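Local structure of acetyl-CoA acetyltransferase (3SS6) at residues V34-E39 / D253-L258; Y280-V285 / G383-A388; R183-A188 / H220-I225; H5-T10 / S100-I105. The protein probably catalyses the reversible condensation of two acetyl-CoA molecules to acetoacetyl-CoA and free CoA. One frame throughout, in Å; residues are numbered along the deposited sequence.

Interaction 1: residues V34-E39 / D253-L258; sequences VPVLQE and DGSAVL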
loop_
_atom_site.group_PDB
_atom_site.type_symbol
_atom_site.label_atom_id
_atom_site.label_comp_id
_atom_site.label_asym_id
_atom_site.label_seq_id
_atom_site.Cartn_x
_atom_site.Cartn_y
_atom_site.Cartn_z
ATOM N N VAL A 34 -4.301 -25.686 13.227
ATOM C CA VAL A 34 -4.903 -26.033 14.517
ATOM C C VAL A 34 -5.745 -27.325 14.545
ATOM O O VAL A 34 -5.469 -28.212 15.335
ATOM C CB VAL A 34 -5.693 -24.838 15.119
ATOM C CG1 VAL A 34 -6.662 -25.326 16.188
ATOM C CG2 VAL A 34 -4.716 -23.795 15.702
ATOM N N PRO A 35 -6.771 -27.441 13.685
ATOM C CA PRO A 35 -7.630 -28.629 13.810
ATOM C C PRO A 35 -6.911 -29.927 13.450
ATOM O O PRO A 35 -7.284 -31.000 13.946
ATOM C CB PRO A 35 -8.777 -28.356 12.820
ATOM C CG PRO A 35 -8.248 -27.303 11.890
ATOM C CD PRO A 35 -7.262 -26.483 12.677
ATOM N N VAL A 36 -5.899 -29.819 12.596
ATOM C CA VAL A 36 -5.115 -30.981 12.189
ATOM C C VAL A 36 -4.152 -31.400 13.307
ATOM O O VAL A 36 -3.977 -32.599 13.576
ATOM C CB VAL A 36 -4.398 -30.717 10.847
ATOM C CG1 VAL A 36 -3.630 -31.944 10.402
ATOM C CG2 VAL A 36 -5.428 -30.344 9.785
ATOM N N LEU A 37 -3.536 -30.418 13.967
ATOM C CA LEU A 37 -2.750 -30.698 15.164
ATOM C C LEU A 37 -3.610 -31.407 16.205
ATOM O O LEU A 37 -3.195 -32.398 16.805
ATOM C CB LEU A 37 -2.238 -29.401 15.780
ATOM C CG LEU A 37 -1.119 -28.708 15.011
ATOM C CD1 LEU A 37 -0.844 -27.339 15.624
ATOM C CD2 LEU A 37 0.154 -29.564 15.001
ATOM N N GLN A 38 -4.808 -30.876 16.431
ATOM C CA GLN A 38 -5.701 -31.452 17.438
ATOM C C GLN A 38 -6.077 -32.903 17.149
ATOM O O GLN A 38 -6.012 -33.759 18.040
ATOM C CB GLN A 38 -6.956 -30.590 17.597
ATOM C CG GLN A 38 -6.649 -29.226 18.208
ATOM C CD GLN A 38 -7.833 -28.273 18.157
ATOM O OE1 GLN A 38 -8.664 -28.350 17.254
ATOM N NE2 GLN A 38 -7.912 -27.369 19.128
ATOM N N GLU A 39 -6.449 -33.181 15.903
ATOM C CA GLU A 39 -6.860 -34.535 15.539
ATOM C C GLU A 39 -5.665 -35.480 15.557
ATOM O O GLU A 39 -5.788 -36.628 15.971
ATOM C CB GLU A 39 -7.555 -34.549 14.174
ATOM C CG GLU A 39 -8.027 -35.944 13.730
ATOM C CD GLU A 39 -9.115 -36.545 14.626
ATOM O OE1 GLU A 39 -9.798 -35.802 15.366
ATOM O OE2 GLU A 39 -9.288 -37.783 14.569
ATOM N N ASP A 253 -3.967 -24.498 -0.640
ATOM C CA ASP A 253 -3.945 -24.326 0.816
ATOM C C ASP A 253 -4.083 -25.687 1.486
ATOM O O ASP A 253 -4.907 -26.499 1.076
ATOM C CB ASP A 253 -5.118 -23.442 1.265
ATOM C CG ASP A 253 -5.189 -22.127 0.507
ATOM O OD1 ASP A 253 -4.128 -21.542 0.216
ATOM O OD2 ASP A 253 -6.307 -21.662 0.199
ATOM N N GLY A 254 -3.307 -25.942 2.528
ATOM C CA GLY A 254 -3.466 -27.213 3.226
ATOM C C GLY A 254 -2.541 -27.358 4.410
ATOM O O GLY A 254 -1.552 -26.659 4.500
ATOM N N SER A 255 -2.869 -28.267 5.321
ATOM C CA SER A 255 -1.937 -28.623 6.389
ATOM C C SER A 255 -1.862 -30.136 6.514
ATOM O O SER A 255 -2.754 -30.860 6.041
ATOM C CB SER A 255 -2.379 -28.006 7.723
ATOM O OG SER A 255 -3.671 -28.481 8.094
ATOM N N ALA A 256 -0.783 -30.622 7.121
ATOM C CA ALA A 256 -0.604 -32.062 7.302
ATOM C C ALA A 256 0.336 -32.304 8.472
ATOM O O ALA A 256 1.343 -31.611 8.612
ATOM C CB ALA A 256 -0.046 -32.694 6.025
ATOM N N VAL A 257 0.012 -33.288 9.309
ATOM C CA VAL A 257 0.678 -33.438 10.599
ATOM C C VAL A 257 0.873 -34.923 10.904
ATOM O O VAL A 257 -0.025 -35.724 10.656
ATOM C CB VAL A 257 -0.215 -32.815 11.717
ATOM C CG1 VAL A 257 0.358 -33.056 13.074
ATOM C CG2 VAL A 257 -0.380 -31.295 11.493
ATOM N N LEU A 258 2.050 -35.280 11.414
ATOM C CA LEU A 258 2.296 -36.631 11.915
ATOM C C LEU A 258 2.577 -36.550 13.409
ATOM O O LEU A 258 3.101 -35.546 13.895
ATOM C CB LEU A 258 3.521 -37.251 11.238
ATOM C CG LEU A 258 3.450 -37.746 9.795
ATOM C CD1 LEU A 258 3.084 -36.606 8.848
ATOM C CD2 LEU A 258 4.811 -38.331 9.454
#
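V36 and V257 meet branch against branch between the helix of 34-39 and the strand of 253-258. The two side chains slide past each other in opposite directions. CG1 of V36 lies 3.5 Å from CG2 of V257, tighter than a usual carbon contact. Both branches of V36 are in use. With CG1 anti to its own backbone N (chi1 -178°), that branch lies against V257, while CG2 turns to S255. V36 CG2 comes within 3.1 Å of S255 OG. This is a close contact with a hydroxyl that is already engaged, since OG hydrogen-bonds to the backbone carbonyl of L32 one turn back on the same helix. L37 approaches differently. Its CB starts off away from the strand, but the end of the side chain returns and crosses V257 at about a right angle. L37 CD2 rests across the fork of V257, 3.9 Å from CG2 and 4.0 Å from CG1. The touching residues are all buried. The helix and strand run nearly parallel, 21° apart, with axes 7.9 Å from each other at closest approach. This is alpha/beta layer packing. Helix 29-43 lies on the sheet of the N-terminal half, where V36 also reaches V13 and S15 of strand 7-19, and L37 reaches V114 of strand 112-120. On the opposite side of strand 252-262, A256 and L258 pack on helix 352-370.

Interaction 2: residues Y280-V285 / G383-A388; sequences YSVAGV and GGIGVA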
loop_
_atom_site.group_PDB
_atom_site.type_symbol
_atom_site.label_atom_id
_atom_site.label_comp_id
_atom_site.label_asym_id
_atom_site.label_seq_id
_atom_site.Cartn_x
_atom_site.Cartn_y
_atom_site.Cartn_z
ATOM N N TYR A 280 16.649 -40.703 5.768
ATOM C CA TYR A 280 16.293 -39.497 5.030
ATOM C C TYR A 280 17.552 -38.894 4.456
ATOM O O TYR A 280 18.653 -39.140 4.966
ATOM C CB TYR A 280 15.551 -38.474 5.918
ATOM C CG TYR A 280 16.144 -38.327 7.304
ATOM C CD1 TYR A 280 17.214 -37.468 7.541
ATOM C CD2 TYR A 280 15.647 -39.066 8.373
ATOM C CE1 TYR A 280 17.761 -37.352 8.805
ATOM C CE2 TYR A 280 16.188 -38.951 9.636
ATOM C CZ TYR A 280 17.247 -38.087 9.847
ATOM O OH TYR A 280 17.810 -37.967 11.099
ATOM N N SER A 281 17.405 -38.113 3.387
ATOM C CA SER A 281 18.566 -37.558 2.712
ATOM C C SER A 281 18.253 -36.221 2.043
ATOM O O SER A 281 17.104 -35.934 1.703
ATOM C CB SER A 281 19.075 -38.548 1.670
ATOM O OG SER A 281 18.030 -38.877 0.778
ATOM N N VAL A 282 19.297 -35.418 1.860
ATOM C CA VAL A 282 19.177 -34.084 1.268
ATOM C C VAL A 282 20.315 -33.893 0.267
ATOM O O VAL A 282 21.473 -34.186 0.574
ATOM C CB VAL A 282 19.286 -32.987 2.358
ATOM C CG1 VAL A 282 19.249 -31.601 1.736
ATOM C CG2 VAL A 282 18.168 -33.140 3.385
ATOM N N ALA A 283 19.995 -33.402 -0.928
ATOM C CA ALA A 283 21.030 -33.183 -1.945
ATOM C C ALA A 283 20.859 -31.821 -2.609
ATOM O O ALA A 283 19.742 -31.401 -2.900
ATOM C CB ALA A 283 20.985 -34.303 -2.995
ATOM N N GLY A 284 21.964 -31.118 -2.822
ATOM C CA GLY A 284 21.910 -29.833 -3.502
ATOM C C GLY A 284 22.259 -29.909 -4.978
ATOM O O GLY A 284 23.228 -30.566 -5.367
ATOM N N VAL A 285 21.482 -29.202 -5.796
ATOM C CA VAL A 285 21.698 -29.169 -7.243
ATOM C C VAL A 285 21.630 -27.748 -7.780
ATOM O O VAL A 285 21.402 -26.802 -7.020
ATOM C CB VAL A 285 20.632 -30.014 -7.984
ATOM C CG1 VAL A 285 20.749 -31.480 -7.596
ATOM C CG2 VAL A 285 19.224 -29.486 -7.693
ATOM N N GLY A 383 15.332 -23.276 -5.308
ATOM C CA GLY A 383 16.664 -22.978 -4.802
ATOM C C GLY A 383 17.647 -24.110 -5.062
ATOM O O GLY A 383 18.847 -23.961 -4.803
ATOM N N GLY A 384 17.136 -25.240 -5.557
ATOM C CA GLY A 384 17.967 -26.365 -5.972
ATOM C C GLY A 384 18.267 -27.414 -4.905
ATOM O O GLY A 384 19.439 -27.728 -4.631
ATOM N N ILE A 385 17.226 -27.957 -4.290
ATOM C CA ILE A 385 17.416 -29.008 -3.295
ATOM C C ILE A 385 16.481 -30.175 -3.556
ATOM O O ILE A 385 15.370 -29.995 -4.056
ATOM C CB ILE A 385 17.245 -28.454 -1.864
ATOM C CG1 ILE A 385 18.131 -27.219 -1.678
ATOM C CG2 ILE A 385 17.590 -29.511 -0.811
ATOM C CD1 ILE A 385 17.942 -26.514 -0.332
ATOM N N GLY A 386 16.956 -31.379 -3.271
ATOM C CA GLY A 386 16.092 -32.546 -3.265
ATOM C C GLY A 386 16.107 -33.138 -1.870
ATOM O O GLY A 386 17.141 -33.132 -1.211
ATOM N N VAL A 387 14.969 -33.647 -1.419
ATOM C CA VAL A 387 14.892 -34.277 -0.107
ATOM C C VAL A 387 14.138 -35.586 -0.264
ATOM O O VAL A 387 13.198 -35.659 -1.045
ATOM C CB VAL A 387 14.171 -33.365 0.901
ATOM C CG1 VAL A 387 14.163 -33.997 2.289
ATOM C CG2 VAL A 387 14.850 -31.997 0.938
ATOM N N ALA A 388 14.580 -36.628 0.442
ATOM C CA ALA A 388 13.901 -37.922 0.388
ATOM C C ALA A 388 13.760 -38.540 1.774
ATOM O O ALA A 388 14.649 -38.412 2.627
ATOM C CB ALA A 388 14.634 -38.881 -0.554
#
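Strand 280-284 pairs antiparallel with strand 385-388, with S281-A388 and A283-G386 as hydrogen-bonded pairs and V282-V387 and G284-I385 as non-hydrogen-bonded pairs. The four bonds of the ladder are regular; G386 N to A283 O, at 2.8 Å, lies in the carbonyl plane. A fifth bond extends the pairing past the strand ends. V285 N reaches G384 O at 2.8 Å and is almost straight at 177°, yet the donor sits above the carbonyl plane, 41° out of it. V285 CG2 lies close to the same oxygen, 3.5 Å from G384 O. Among the side chains, V282 meets I385 diagonally, CG1 to CG2 at 3.7 Å. V282 and V387 share this face and pack on M99 of helix 93-107. On the other face S281 OG lies 3.6 Å from A388 CB and is hydrogen-bonded to the backbone O of A297, in helix 294-305. G383 O accepts a hydrogen bond from R70 of the second subunit. The pair is part of the sheet of the C-terminal half of the thiolase fold. G383 and G384 end a Cys-x-Gly-Gly-Gly sequence, consistent with the motif that in thiolases carries the second active-site cysteine.

Interaction 3: residues R183-A188 / H220-I225; sequences RSHTLA and HPRADI. With SO4 (sulfate ion), chain C; SO4 (sulfate ion), chain D.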
loop_
_atom_site.group_PDB
_atom_site.type_symbol
_atom_site.label_atom_id
_atom_site.label_comp_id
_atom_site.label_asym_id
_atom_site.label_seq_id
_atom_site.Cartn_x
_atom_site.Cartn_y
_atom_site.Cartn_z
ATOM N N ARG A 183 -3.383 -38.161 -15.859
ATOM C CA ARG A 183 -3.260 -39.256 -14.911
ATOM C C ARG A 183 -3.426 -38.749 -13.485
ATOM O O ARG A 183 -4.106 -39.376 -12.665
ATOM C CB ARG A 183 -1.887 -39.910 -15.060
ATOM C CG ARG A 183 -1.594 -41.011 -14.067
ATOM C CD ARG A 183 -0.185 -41.538 -14.278
ATOM N NE ARG A 183 0.114 -42.691 -13.427
ATOM C CZ ARG A 183 0.595 -42.613 -12.191
ATOM N NH1 ARG A 183 0.827 -41.429 -11.632
ATOM N NH2 ARG A 183 0.835 -43.731 -11.509
ATOM N N SER A 184 -2.811 -37.605 -13.199
ATOM C CA SER A 184 -2.828 -37.047 -11.851
ATOM C C SER A 184 -4.257 -36.748 -11.405
ATOM O O SER A 184 -4.665 -37.119 -10.301
ATOM C CB SER A 184 -1.946 -35.789 -11.784
ATOM O OG SER A 184 -1.588 -35.485 -10.444
ATOM N N HIS A 185 -5.034 -36.104 -12.271
ATOM C CA HIS A 185 -6.430 -35.830 -11.943
ATOM C C HIS A 185 -7.242 -37.112 -11.879
ATOM O O HIS A 185 -8.057 -37.293 -10.977
ATOM C CB HIS A 185 -7.056 -34.894 -12.976
ATOM C CG HIS A 185 -6.630 -33.470 -12.828
ATOM N ND1 HIS A 185 -7.349 -32.555 -12.092
ATOM C CD2 HIS A 185 -5.562 -32.799 -13.327
ATOM C CE1 HIS A 185 -6.738 -31.383 -12.133
ATOM N NE2 HIS A 185 -5.653 -31.503 -12.878
ATOM N N THR A 186 -7.023 -37.996 -12.848
ATOM C CA THR A 186 -7.836 -39.205 -12.959
ATOM C C THR A 186 -7.679 -40.111 -11.736
ATOM O O THR A 186 -8.678 -40.599 -11.172
ATOM C CB THR A 186 -7.507 -39.996 -14.238
ATOM O OG1 THR A 186 -7.808 -39.194 -15.391
ATOM C CG2 THR A 186 -8.350 -41.270 -14.306
ATOM N N LEU A 187 -6.431 -40.341 -11.334
ATOM C CA LEU A 187 -6.153 -41.195 -10.184
ATOM C C LEU A 187 -6.623 -40.555 -8.877
ATOM O O LEU A 187 -7.119 -41.255 -7.989
ATOM C CB LEU A 187 -4.667 -41.562 -10.115
ATOM C CG LEU A 187 -4.191 -42.414 -11.298
ATOM C CD1 LEU A 187 -2.705 -42.731 -11.160
ATOM C CD2 LEU A 187 -4.997 -43.706 -11.407
ATOM N N ALA A 188 -6.489 -39.231 -8.765
ATOM C CA ALA A 188 -6.985 -38.525 -7.580
ATOM C C ALA A 188 -8.502 -38.668 -7.468
ATOM O O ALA A 188 -9.020 -39.004 -6.399
ATOM C CB ALA A 188 -6.571 -37.040 -7.602
ATOM N N HIS A 220 -9.062 -29.553 -5.741
ATOM C CA HIS A 220 -8.285 -29.302 -6.959
ATOM C C HIS A 220 -8.575 -30.285 -8.105
ATOM O O HIS A 220 -8.549 -29.893 -9.264
ATOM C CB HIS A 220 -6.770 -29.255 -6.681
ATOM C CG HIS A 220 -6.000 -28.501 -7.721
ATOM N ND1 HIS A 220 -5.901 -27.126 -7.716
ATOM C CD2 HIS A 220 -5.311 -28.923 -8.807
ATOM C CE1 HIS A 220 -5.173 -26.732 -8.746
ATOM N NE2 HIS A 220 -4.803 -27.802 -9.426
ATOM N N PRO A 221 -8.819 -31.569 -7.795
ATOM C CA PRO A 221 -9.043 -32.492 -8.915
ATOM C C PRO A 221 -10.262 -32.091 -9.738
ATOM O O PRO A 221 -11.282 -31.687 -9.166
ATOM C CB PRO A 221 -9.268 -33.832 -8.217
ATOM C CG PRO A 221 -8.391 -33.717 -6.970
ATOM C CD PRO A 221 -8.647 -32.284 -6.517
ATOM N N ARG A 222 -10.149 -32.200 -11.061
ATOM C CA ARG A 222 -11.190 -31.733 -11.972
ATOM C C ARG A 222 -11.659 -32.826 -12.917
ATOM O O ARG A 222 -10.873 -33.349 -13.698
ATOM C CB ARG A 222 -10.679 -30.585 -12.838
ATOM C CG ARG A 222 -10.238 -29.338 -12.098
ATOM C CD ARG A 222 -9.561 -28.368 -13.084
ATOM N NE ARG A 222 -10.468 -27.943 -14.155
ATOM C CZ ARG A 222 -10.109 -27.180 -15.187
ATOM N NH1 ARG A 222 -8.855 -26.759 -15.301
ATOM N NH2 ARG A 222 -11.002 -26.841 -16.111
ATOM N N ALA A 223 -12.945 -33.132 -12.878
ATOM C CA ALA A 223 -13.504 -34.113 -13.806
ATOM C C ALA A 223 -13.469 -33.602 -15.251
ATOM O O ALA A 223 -13.485 -34.394 -16.199
ATOM C CB ALA A 223 -14.922 -34.475 -13.397
ATOM N N ASP A 224 -13.407 -32.285 -15.423
ATOM C CA ASP A 224 -13.423 -31.703 -16.762
ATOM C C ASP A 224 -12.033 -31.604 -17.407
ATOM O O ASP A 224 -11.898 -31.135 -18.541
ATOM C CB ASP A 224 -14.146 -30.348 -16.770
ATOM C CG ASP A 224 -13.369 -29.255 -16.060
ATOM O OD1 ASP A 224 -12.450 -29.575 -15.282
ATOM O OD2 ASP A 224 -13.688 -28.068 -16.277
ATOM N N ILE A 225 -11.004 -32.050 -16.693
ATOM C CA ILE A 225 -9.684 -32.170 -17.291
ATOM C C ILE A 225 -9.685 -33.387 -18.214
ATOM O O ILE A 225 -9.909 -34.522 -17.778
ATOM C CB ILE A 225 -8.578 -32.298 -16.233
ATOM C CG1 ILE A 225 -8.351 -30.956 -15.524
ATOM C CG2 ILE A 225 -7.277 -32.767 -16.866
ATOM C CD1 ILE A 225 -7.851 -29.847 -16.440
HETATM S S SO4 C . -14.951 -30.411 -11.861
HETATM O O1 SO4 C . -14.469 -31.566 -11.098
HETATM O O2 SO4 C . -16.397 -30.287 -11.672
HETATM O O3 SO4 C . -14.291 -29.195 -11.383
HETATM O O4 SO4 C . -14.666 -30.587 -13.287
HETATM S S SO4 D . 0.386 -46.039 -14.632
HETATM O O1 SO4 D . 0.263 -47.384 -15.189
HETATM O O2 SO4 D . -0.269 -45.081 -15.520
HETATM O O3 SO4 D . -0.242 -46.002 -13.314
HETATM O O4 SO4 D . 1.799 -45.695 -14.510
#
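A type I turn, R222 to I225, docks on helix 174-194 through the ring of H185. R222 N donates to H185 ND1 over 3.0 Å, at 153°, from close to the ring plane. H220 O lies at the same ring's edge, 3.7 Å from H185 CE1. I225 comes over a face: its CG1 stands 3.8 Å from the centroid of the H185 ring, only 8° off the normal, a CH-pi contact. One helical turn further on, A188 CB touches P221 CG at 3.8 Å. In sequence position this region is consistent with the loop domain of thiolases, a large insertion in the N-terminal half. Helix 345-348 joins the packing, with V346 on H185 and L348 on both A188 and P221. The turn is also braced internally. R222 bends at chi3 (61°), which brings its guanidinium side-on to D224; NE donates to OD1 at 2.8 Å and NH2 to OD2, a salt bridge with one nitrogen to each oxygen. I225 CD1 lies over a face of that guanidinium. One sulfate, probably from the crystallisation liquor, is held by backbone donors of the turn: A223 N to O1 at 2.8 Å and D224 N to O4 at 3.0 Å. A second sulfate, likewise probably from the liquor, is bound by R183 NH2 at O3 (3.1 Å) and weakly by NE; NH2 also bonds to V339 O.

Interaction 4: residues H5-T10 / S100-I105; sequences HNVVIT and SAAMQI. With K (potassium ion), chain F.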
loop_
_atom_site.group_PDB
_atom_site.type_symbol
_atom_site.label_atom_id
_atom_site.label_comp_id
_atom_site.label_asym_id
_atom_site.label_seq_id
_atom_site.Cartn_x
_atom_site.Cartn_y
_atom_site.Cartn_z
ATOM N N HIS A 5 17.548 -43.727 19.227
ATOM C CA HIS A 5 16.238 -44.366 19.250
ATOM C C HIS A 5 15.633 -44.514 17.869
ATOM O O HIS A 5 15.769 -43.623 17.034
ATOM C CB HIS A 5 15.294 -43.556 20.138
ATOM C CG HIS A 5 15.720 -43.524 21.570
ATOM N ND1 HIS A 5 15.327 -44.480 22.482
ATOM C CD2 HIS A 5 16.535 -42.675 22.237
ATOM C CE1 HIS A 5 15.868 -44.212 23.656
ATOM N NE2 HIS A 5 16.609 -43.124 23.536
ATOM N N ASN A 6 14.953 -45.630 17.627
ATOM C CA ASN A 6 14.186 -45.760 16.394
ATOM C C ASN A 6 13.010 -44.809 16.456
ATOM O O ASN A 6 12.426 -44.617 17.522
ATOM C CB ASN A 6 13.652 -47.183 16.216
ATOM C CG ASN A 6 14.753 -48.212 15.997
ATOM O OD1 ASN A 6 15.897 -47.866 15.711
ATOM N ND2 ASN A 6 14.390 -49.498 16.099
ATOM N N VAL A 7 12.650 -44.239 15.310
ATOM C CA VAL A 7 11.541 -43.286 15.224
ATOM C C VAL A 7 10.322 -43.937 14.563
ATOM O O VAL A 7 10.412 -44.450 13.448
ATOM C CB VAL A 7 11.946 -42.064 14.414
ATOM C CG1 VAL A 7 10.795 -41.041 14.385
ATOM C CG2 VAL A 7 13.209 -41.442 15.004
ATOM N N VAL A 8 9.186 -43.916 15.250
ATOM C CA VAL A 8 7.956 -44.455 14.688
ATOM C C VAL A 8 6.900 -43.365 14.600
ATOM O O VAL A 8 7.000 -42.323 15.248
ATOM C CB VAL A 8 7.417 -45.675 15.486
ATOM C CG1 VAL A 8 8.453 -46.802 15.481
ATOM C CG2 VAL A 8 7.054 -45.277 16.900
ATOM N N ILE A 9 5.897 -43.615 13.771
ATOM C CA ILE A 9 4.862 -42.642 13.467
ATOM C C ILE A 9 3.543 -43.254 13.900
ATOM O O ILE A 9 3.181 -44.331 13.428
ATOM C CB ILE A 9 4.815 -42.376 11.946
ATOM C CG1 ILE A 9 6.105 -41.682 11.491
ATOM C CG2 ILE A 9 3.601 -41.512 11.579
ATOM C CD1 ILE A 9 6.377 -41.815 10.000
ATOM N N THR A 10 2.823 -42.578 14.790
ATOM C CA THR A 10 1.590 -43.163 15.338
ATOM C C THR A 10 0.284 -42.576 14.792
ATOM O O THR A 10 -0.801 -43.137 15.025
ATOM C CB THR A 10 1.576 -43.085 16.878
ATOM O OG1 THR A 10 1.628 -41.715 17.288
ATOM C CG2 THR A 10 2.766 -43.845 17.458
ATOM N N SER A 100 13.490 -33.271 11.151
ATOM C CA SER A 100 13.976 -32.602 12.344
ATOM C C SER A 100 13.346 -33.214 13.598
ATOM O O SER A 100 14.019 -33.366 14.628
ATOM C CB SER A 100 13.708 -31.102 12.256
ATOM O OG SER A 100 14.552 -30.506 11.278
ATOM N N ALA A 101 12.074 -33.588 13.503
ATOM C CA ALA A 101 11.417 -34.298 14.600
ATOM C C ALA A 101 12.118 -35.633 14.840
ATOM O O ALA A 101 12.395 -36.024 15.992
ATOM C CB ALA A 101 9.934 -34.533 14.281
ATOM N N ALA A 102 12.413 -36.340 13.751
ATOM C CA ALA A 102 13.096 -37.623 13.886
ATOM C C ALA A 102 14.459 -37.447 14.559
ATOM O O ALA A 102 14.845 -38.250 15.421
ATOM C CB ALA A 102 13.242 -38.296 12.525
ATOM N N MET A 103 15.181 -36.392 14.189
ATOM C CA MET A 103 16.478 -36.140 14.809
ATOM C C MET A 103 16.344 -35.955 16.312
ATOM O O MET A 103 17.111 -36.532 17.076
ATOM C CB MET A 103 17.174 -34.916 14.198
ATOM C CG MET A 103 17.542 -35.098 12.733
ATOM S SD MET A 103 18.761 -33.887 12.138
ATOM C CE MET A 103 17.827 -32.358 12.222
ATOM N N GLN A 104 15.384 -35.137 16.736
ATOM C CA GLN A 104 15.180 -34.919 18.165
ATOM C C GLN A 104 14.869 -36.232 18.875
ATOM O O GLN A 104 15.361 -36.487 19.969
ATOM C CB GLN A 104 14.047 -33.924 18.420
ATOM C CG GLN A 104 14.387 -32.501 18.010
ATOM C CD GLN A 104 13.406 -31.480 18.565
ATOM O OE1 GLN A 104 12.365 -31.836 19.123
ATOM N NE2 GLN A 104 13.734 -30.210 18.408
ATOM N N ILE A 105 14.046 -37.067 18.252
ATOM C CA ILE A 105 13.670 -38.336 18.877
ATOM C C ILE A 105 14.842 -39.308 18.902
ATOM O O ILE A 105 15.089 -39.963 19.916
ATOM C CB ILE A 105 12.448 -38.951 18.178
ATOM C CG1 ILE A 105 11.235 -38.031 18.386
ATOM C CG2 ILE A 105 12.194 -40.389 18.686
ATOM C CD1 ILE A 105 10.056 -38.328 17.456
HETATM K K K F . 16.201 -28.826 13.046
#
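I105 and V7 are the two residues most buried by the contact between the start of strand 7-19 and helix 93-107. They cross at about a right angle. V7 CG2 lies 4.0 Å from I105 CG2, and V7 CG1 is 4.2 Å from I105 CD1. A chi1 of -177° sets the two methyls of V7 side by side toward the helix. Both touch A102 CB, one turn back from I105, with V7 CG2 at 4.0 Å and CG1 at 4.1 Å. V7 CG2 also nears A102 O at 3.6 Å. H5, partly exposed, adds a smaller contact. Its CB lies 3.6 Å from I105 O, and its backbone bonds to Q106, so the segment before the strand follows the C-terminal end of the helix. A different side of the helix carries S100, whose OG binds a potassium ion at 2.9 Å. Y85 and the S100 and Y85 of the second subunit complete that site, which places the metal at the subunit interface. L260 of strand 252-262 touches both V7 and I105, and I105 reaches V113 of strand 112-120. Helix 93-107 thus packs against the sheet of the N-terminal half here, while its M103 touches Y280 of strand 275-284, consistent with the inner helical layer of the fold.

In the fold
From the N terminus, interaction 4 opens first, on strand 7-19. Interaction 1 opens next, on helix 29-43, before 100-105 closes interaction 4. These two therefore cross. Interaction 3 opens and closes within the long loop that 253-258 then completes for interaction 1. Interaction 2 follows in series and closes a loop of 97 residues in the C-terminal half. Strands 7-19 and 275-284 lie side by side where the halves meet. L258 packs on I9 between neighbouring strands, linking interactions 1 and 4. Y280 touches A102 and M103, linking interactions 2 and 4, both of which also meet the second subunit. Interaction 3 ties helix 174-194 to the loop before helix 227-231; its nearest atoms are about 8 Å from those of interaction 1.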